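Local coordinates for Glyoxalase/bleomycin resistance protein/dioxygenase (Catenulispora acidiphila, PDB 4G6X), which is a member of the vicinal oxygen chelate superfamily and may act as a dioxygenase, at residues A136-T141 and I146-I151; E41-G46 and L119-T124. One frame throughout, in Å; residues are numbered along the deposited sequence.

In the fold
Contact 1 pairs strands 134-139 and 145-150 at the middle of a four-stranded mixed sheet, while contact 2 brings helix 37-46 against the loop that leads from helix 109-118 into the outer strand 123-129 of that same sheet. Their centres lie about 11 Å apart. Two polar links tie them together: Tyr44 OH lies 2.6 Å from Asp140 OD2, a probable hydrogen bond, and Arg122 NH1 makes a salt bridge of 2.8 Å to Asp139 OD2. Leu138 of contact 1 also touches both Phe43 and Val121, the pair at the heart of contact 2, so the two share one apolar layer.

Contact 1 of 2, residues A136-T141 and I146-I151; sequences AILDDT and IQLMQI
Ala136 and Leu148 form an antiparallel hydrogen-bonded pair: Ala136 N donates to Leu148 O at 3.0 Å, and Leu148 N returns a bond to Ala136 O. Both donors are somewhat tilted from the acceptor's carbonyl plane. Gln147 CA adds a CA-H...O contact to Ala136 O. Ile137 faces Gln147 in a non-hydrogen-bonded pair on the other side of the sheet, where the CA atoms of Ile137 and Gln147 approach to 4.5 Å; the side chains barely meet, and the extended Gln147 chain brings OE1 to a hydrogen bond with Ser103 OG.

At Leu138 the next hydrogen-bonded pair follows. Leu138 N reaches Ile146 O at 2.8 Å in a nearly straight bond, with an N-H...O angle of 174°, and Ile146 N bonds back to Leu138 O at a more bent 150°; each donor lies in the carbonyl plane. Leu138 CG stands between the backbone N and the carbonyl carbon (chi1 65°), a turn that carries the branch over the neighbouring strand. There Leu138 CD1 rests 3.8 Å from Ile146 CB, while CD2 meets both methyls of Leu148, with CD2 of Leu138 and CD2 of Leu148 4.0 Å apart. Helix 109-118 covers this face through Ile109 and Leu116.

Asp139 ends the strand with an Asx turn, its OD1 accepting from Thr141 N at 2.9 Å from above the carboxylate plane. Asp140 then lays CB 3.8 Å from Ile146 CG1. Its buried carboxylate is well supplied with donors: OD1 takes the backbone N of Cys142 and of Asn144, and OD2 has Tyr44 of helix 37-46 as its partner. With four backbone bonds and a five-residue connection, 140-144, this is a beta hairpin, the two central strands of a βαβββ module of the vicinal oxygen chelate fold.

Contact 2 of 2, residues E41-G46 and L119-T124; sequences ESFYTG and LGVRFT
Phe43 and Val121 mark the nearest backbone approach, in the C-terminal half of the helix, with the CA atoms of Phe43 and Val121 9.1 Å apart; at the helix end, Gly46 and Leu119 are almost as distant. Such spacing leaves the joining to side chains, and only 106 Å² is buried. Within 41-46 the last helical turn is drawn together by Thr45, whose N and OG1 reach Glu41 O from opposite faces of its carbonyl plane, the hydroxyl OG1 at 2.6 Å. Across from it, Gly120, just past helix 109-118, closes that helix's end in a Schellman motif, its positive phi of 88° turning the chain toward strand 123-129. Helix 37-46, which follows strand 29-34 of the other sheet, lies here against the edge of the sheet of strands 102-106, 145-150, 134-139 and 123-129, in a protein of the vicinal oxygen chelate fold with two four-stranded mixed sheets.

Phe43 bridges the gap. With CG anti to the backbone N (chi1 -172°), its ring projects from the helix until Phe43 CZ lies 4.1 Å from Val121 CG2. The same methyl is equally near CE1, coming in obliquely, and CG1 also approaches CZ; the two side chains cross at about a right angle. Leu116 backs Val121, and Leu48 packs on Phe43. Toward the outside, Leu119 CD1 comes within 4.4 Å of Gly46 O, a loose contact at the exposed margin.

Contact 1 of 2, residues A136-T141 and I146-I151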
loop_
_atom_site.group_PDB
_atom_site.type_symbol
_atom_site.label_atom_id
_atom_site.label_comp_id
_atom_site.label_asym_id
_atom_site.label_seq_id
_atom_site.Cartn_x
_atom_site.Cartn_y
_atom_site.Cartn_z
ATOM N N ALA A 136 16.104 5.709 5.311
ATOM C CA ALA A 136 16.984 4.533 5.317
ATOM C C ALA A 136 16.266 3.411 4.575
ATOM O O ALA A 136 15.037 3.395 4.517
ATOM C CB ALA A 136 17.336 4.075 6.729
ATOM N N ILE A 137 17.026 2.464 4.042
ATOM C CA ILE A 137 16.419 1.362 3.286
ATOM C C ILE A 137 16.966 0.033 3.799
ATOM O O ILE A 137 18.188 -0.139 3.928
ATOM C CB ILE A 137 16.660 1.516 1.794
ATOM C CG1 ILE A 137 16.003 2.805 1.312
ATOM C CG2 ILE A 137 16.106 0.298 1.026
ATOM C CD1 ILE A 137 16.256 3.104 -0.131
ATOM N N LEU A 138 16.033 -0.861 4.129
ATOM C CA LEU A 138 16.369 -2.180 4.648
ATOM C C LEU A 138 15.830 -3.324 3.776
ATOM O O LEU A 138 14.903 -3.128 2.989
ATOM C CB LEU A 138 15.915 -2.359 6.120
ATOM C CG LEU A 138 14.395 -2.330 6.374
ATOM C CD1 LEU A 138 13.787 -3.722 6.343
ATOM C CD2 LEU A 138 14.093 -1.744 7.752
ATOM N N ASP A 139 16.498 -4.486 3.899
ATOM C CA ASP A 139 16.083 -5.735 3.223
ATOM C C ASP A 139 15.123 -6.493 4.174
ATOM O O ASP A 139 15.498 -6.849 5.333
ATOM C CB ASP A 139 17.331 -6.539 2.909
ATOM C CG ASP A 139 17.045 -7.903 2.285
ATOM O OD1 ASP A 139 15.902 -8.281 2.028
ATOM O OD2 ASP A 139 18.060 -8.599 2.068
ATOM N N ASP A 140 13.889 -6.736 3.727
ATOM C CA ASP A 140 12.941 -7.469 4.557
ATOM C C ASP A 140 13.117 -8.975 4.635
ATOM O O ASP A 140 12.333 -9.660 5.321
ATOM C CB ASP A 140 11.461 -7.088 4.272
ATOM C CG ASP A 140 10.904 -7.726 3.057
ATOM O OD1 ASP A 140 11.648 -8.340 2.268
ATOM O OD2 ASP A 140 9.662 -7.601 2.846
ATOM N N THR A 141 14.139 -9.522 3.905
ATOM C CA THR A 141 14.419 -10.952 3.760
ATOM C C THR A 141 13.455 -11.709 2.855
ATOM O O THR A 141 13.656 -12.878 2.622
ATOM C CB THR A 141 14.620 -11.745 5.083
ATOM O OG1 THR A 141 13.387 -11.979 5.781
ATOM C CG2 THR A 141 15.602 -10.994 6.029
ATOM N N ILE A 146 12.584 -1.978 2.000
ATOM C CA ILE A 146 11.584 -1.307 2.801
ATOM C C ILE A 146 12.226 -0.017 3.222
ATOM O O ILE A 146 13.376 -0.033 3.691
ATOM C CB ILE A 146 11.247 -2.098 4.062
ATOM C CG1 ILE A 146 10.595 -3.443 3.696
ATOM C CG2 ILE A 146 10.321 -1.312 4.998
ATOM C CD1 ILE A 146 9.305 -3.348 2.888
ATOM N N GLN A 147 11.530 1.077 2.998
ATOM C CA GLN A 147 12.035 2.381 3.413
ATOM C C GLN A 147 11.477 2.807 4.778
ATOM O O GLN A 147 10.266 2.723 5.027
ATOM C CB GLN A 147 11.708 3.418 2.329
ATOM C CG GLN A 147 12.311 4.794 2.497
ATOM C CD GLN A 147 11.838 5.749 1.425
ATOM O OE1 GLN A 147 10.645 5.981 1.248
ATOM N NE2 GLN A 147 12.758 6.305 0.737
ATOM N N LEU A 148 12.392 3.303 5.614
ATOM C CA LEU A 148 12.074 4.091 6.799
ATOM C C LEU A 148 12.223 5.575 6.515
ATOM O O LEU A 148 13.186 6.029 5.906
ATOM C CB LEU A 148 13.019 3.743 7.909
ATOM C CG LEU A 148 12.810 2.492 8.765
ATOM C CD1 LEU A 148 11.805 1.498 8.300
ATOM C CD2 LEU A 148 14.103 1.898 9.347
HETATM N N MSE A 149 11.251 6.341 6.968
HETATM C CA MSE A 149 11.185 7.773 6.694
HETATM C C MSE A 149 11.019 8.528 7.984
HETATM O O MSE A 149 10.051 8.302 8.744
HETATM C CB MSE A 149 9.963 8.162 5.867
HETATM C CG MSE A 149 9.927 7.550 4.446
HETATM SE SE MSE A 149 8.398 8.132 3.275
HETATM C CE MSE A 149 8.639 9.971 3.882
ATOM N N GLN A 150 11.876 9.520 8.196
ATOM C CA GLN A 150 11.775 10.221 9.483
ATOM C C GLN A 150 10.777 11.337 9.439
ATOM O O GLN A 150 10.936 12.342 8.723
ATOM C CB GLN A 150 13.094 10.675 10.061
ATOM C CG GLN A 150 12.860 11.307 11.438
ATOM C CD GLN A 150 14.144 11.624 12.142
ATOM O OE1 GLN A 150 14.702 10.808 12.866
ATOM N NE2 GLN A 150 14.600 12.844 11.964
ATOM N N ILE A 151 9.752 11.081 10.261
ATOM C CA ILE A 151 8.555 11.872 10.445
ATOM C C ILE A 151 8.224 11.743 11.939
ATOM O O ILE A 151 8.011 12.759 12.633
ATOM C CB ILE A 151 7.389 11.325 9.554
ATOM C CG1 ILE A 151 7.681 11.561 8.053
ATOM C CG2 ILE A 151 6.041 11.942 9.928
ATOM C CD1 ILE A 151 6.663 10.960 7.105
#

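Contact 2 of 2, residues E41-G46 and L119-T124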
loop_
_atom_site.group_PDB
_atom_site.type_symbol
_atom_site.label_atom_id
_atom_site.label_comp_id
_atom_site.label_asym_id
_atom_site.label_seq_id
_atom_site.Cartn_x
_atom_site.Cartn_y
_atom_site.Cartn_z
ATOM N N GLU A 41 6.104 -13.308 8.711
ATOM C CA GLU A 41 5.534 -13.113 10.057
ATOM C C GLU A 41 6.653 -12.905 11.081
ATOM O O GLU A 41 6.610 -11.965 11.898
ATOM C CB GLU A 41 4.677 -14.286 10.485
ATOM C CG GLU A 41 4.048 -13.981 11.841
ATOM C CD GLU A 41 3.140 -15.061 12.372
ATOM O OE1 GLU A 41 2.912 -16.065 11.689
ATOM O OE2 GLU A 41 2.676 -14.898 13.521
ATOM N N SER A 42 7.630 -13.802 11.028
ATOM C CA SER A 42 8.795 -13.762 11.930
ATOM C C SER A 42 9.561 -12.450 11.820
ATOM O O SER A 42 10.005 -11.900 12.816
ATOM C CB SER A 42 9.768 -14.914 11.575
ATOM O OG SER A 42 11.012 -14.782 12.274
ATOM N N PHE A 43 9.838 -11.989 10.599
ATOM C CA PHE A 43 10.567 -10.750 10.389
ATOM C C PHE A 43 9.814 -9.465 10.766
ATOM O O PHE A 43 10.324 -8.590 11.462
ATOM C CB PHE A 43 11.020 -10.617 8.918
ATOM C CG PHE A 43 11.925 -9.447 8.708
ATOM C CD1 PHE A 43 13.303 -9.591 8.910
ATOM C CD2 PHE A 43 11.441 -8.185 8.320
ATOM C CE1 PHE A 43 14.137 -8.491 8.745
ATOM C CE2 PHE A 43 12.290 -7.114 8.149
ATOM C CZ PHE A 43 13.639 -7.275 8.332
ATOM N N TYR A 44 8.568 -9.371 10.296
ATOM C CA TYR A 44 7.805 -8.160 10.456
ATOM C C TYR A 44 7.413 -7.971 11.902
ATOM O O TYR A 44 7.383 -6.844 12.338
ATOM C CB TYR A 44 6.557 -8.115 9.563
ATOM C CG TYR A 44 6.937 -7.647 8.128
ATOM C CD1 TYR A 44 7.627 -8.450 7.228
ATOM C CD2 TYR A 44 6.703 -6.345 7.745
ATOM C CE1 TYR A 44 8.037 -7.949 5.977
ATOM C CE2 TYR A 44 7.084 -5.840 6.536
ATOM C CZ TYR A 44 7.745 -6.661 5.603
ATOM O OH TYR A 44 8.136 -6.162 4.378
ATOM N N THR A 45 7.101 -9.059 12.592
ATOM C CA THR A 45 6.805 -8.986 14.035
ATOM C C THR A 45 8.050 -9.015 14.906
ATOM O O THR A 45 8.217 -8.147 15.784
ATOM C CB THR A 45 5.821 -10.084 14.473
ATOM O OG1 THR A 45 6.493 -11.349 14.417
ATOM C CG2 THR A 45 4.585 -10.051 13.663
ATOM N N GLY A 46 8.952 -9.959 14.652
ATOM C CA GLY A 46 10.107 -10.172 15.517
ATOM C C GLY A 46 11.186 -9.124 15.444
ATOM O O GLY A 46 11.857 -8.791 16.452
ATOM N N LEU A 119 19.639 -6.132 15.755
ATOM C CA LEU A 119 18.850 -7.346 15.625
ATOM C C LEU A 119 19.197 -8.135 14.348
ATOM O O LEU A 119 18.586 -9.163 14.087
ATOM C CB LEU A 119 17.360 -6.992 15.550
ATOM C CG LEU A 119 16.756 -6.477 16.850
ATOM C CD1 LEU A 119 15.314 -6.047 16.636
ATOM C CD2 LEU A 119 16.846 -7.569 17.908
ATOM N N GLY A 120 20.162 -7.618 13.589
ATOM C CA GLY A 120 20.732 -8.321 12.437
ATOM C C GLY A 120 19.933 -8.019 11.186
ATOM O O GLY A 120 19.906 -8.846 10.238
ATOM N N VAL A 121 19.260 -6.867 11.159
ATOM C CA VAL A 121 18.577 -6.419 9.928
ATOM C C VAL A 121 19.622 -5.814 8.994
ATOM O O VAL A 121 20.506 -5.039 9.421
ATOM C CB VAL A 121 17.471 -5.366 10.234
ATOM C CG1 VAL A 121 16.895 -4.770 8.956
ATOM C CG2 VAL A 121 16.328 -5.944 11.073
ATOM N N ARG A 122 19.527 -6.132 7.721
ATOM C CA ARG A 122 20.453 -5.648 6.750
ATOM C C ARG A 122 19.962 -4.350 6.125
ATOM O O ARG A 122 18.882 -4.309 5.597
ATOM C CB ARG A 122 20.577 -6.714 5.680
ATOM C CG ARG A 122 21.602 -6.479 4.617
ATOM C CD ARG A 122 21.520 -7.529 3.521
ATOM N NE ARG A 122 22.099 -6.975 2.341
ATOM C CZ ARG A 122 21.504 -6.861 1.181
ATOM N NH1 ARG A 122 20.293 -7.305 0.975
ATOM N NH2 ARG A 122 22.151 -6.298 0.221
ATOM N N PHE A 123 20.772 -3.300 6.164
ATOM C CA PHE A 123 20.424 -2.055 5.469
ATOM C C PHE A 123 21.230 -1.904 4.185
ATOM O O PHE A 123 22.487 -2.100 4.179
ATOM C CB PHE A 123 20.674 -0.856 6.375
ATOM C CG PHE A 123 19.628 -0.684 7.447
ATOM C CD1 PHE A 123 18.614 0.234 7.286
ATOM C CD2 PHE A 123 19.632 -1.506 8.572
ATOM C CE1 PHE A 123 17.633 0.372 8.253
ATOM C CE2 PHE A 123 18.650 -1.386 9.534
ATOM C CZ PHE A 123 17.661 -0.458 9.386
ATOM N N THR A 124 20.536 -1.537 3.108
ATOM C CA THR A 124 21.156 -1.171 1.827
ATOM C C THR A 124 21.447 0.327 1.715
ATOM O O THR A 124 22.289 0.748 0.931
ATOM C CB THR A 124 20.302 -1.628 0.648
ATOM O OG1 THR A 124 19.016 -0.979 0.722
ATOM C CG2 THR A 124 20.093 -3.147 0.687
#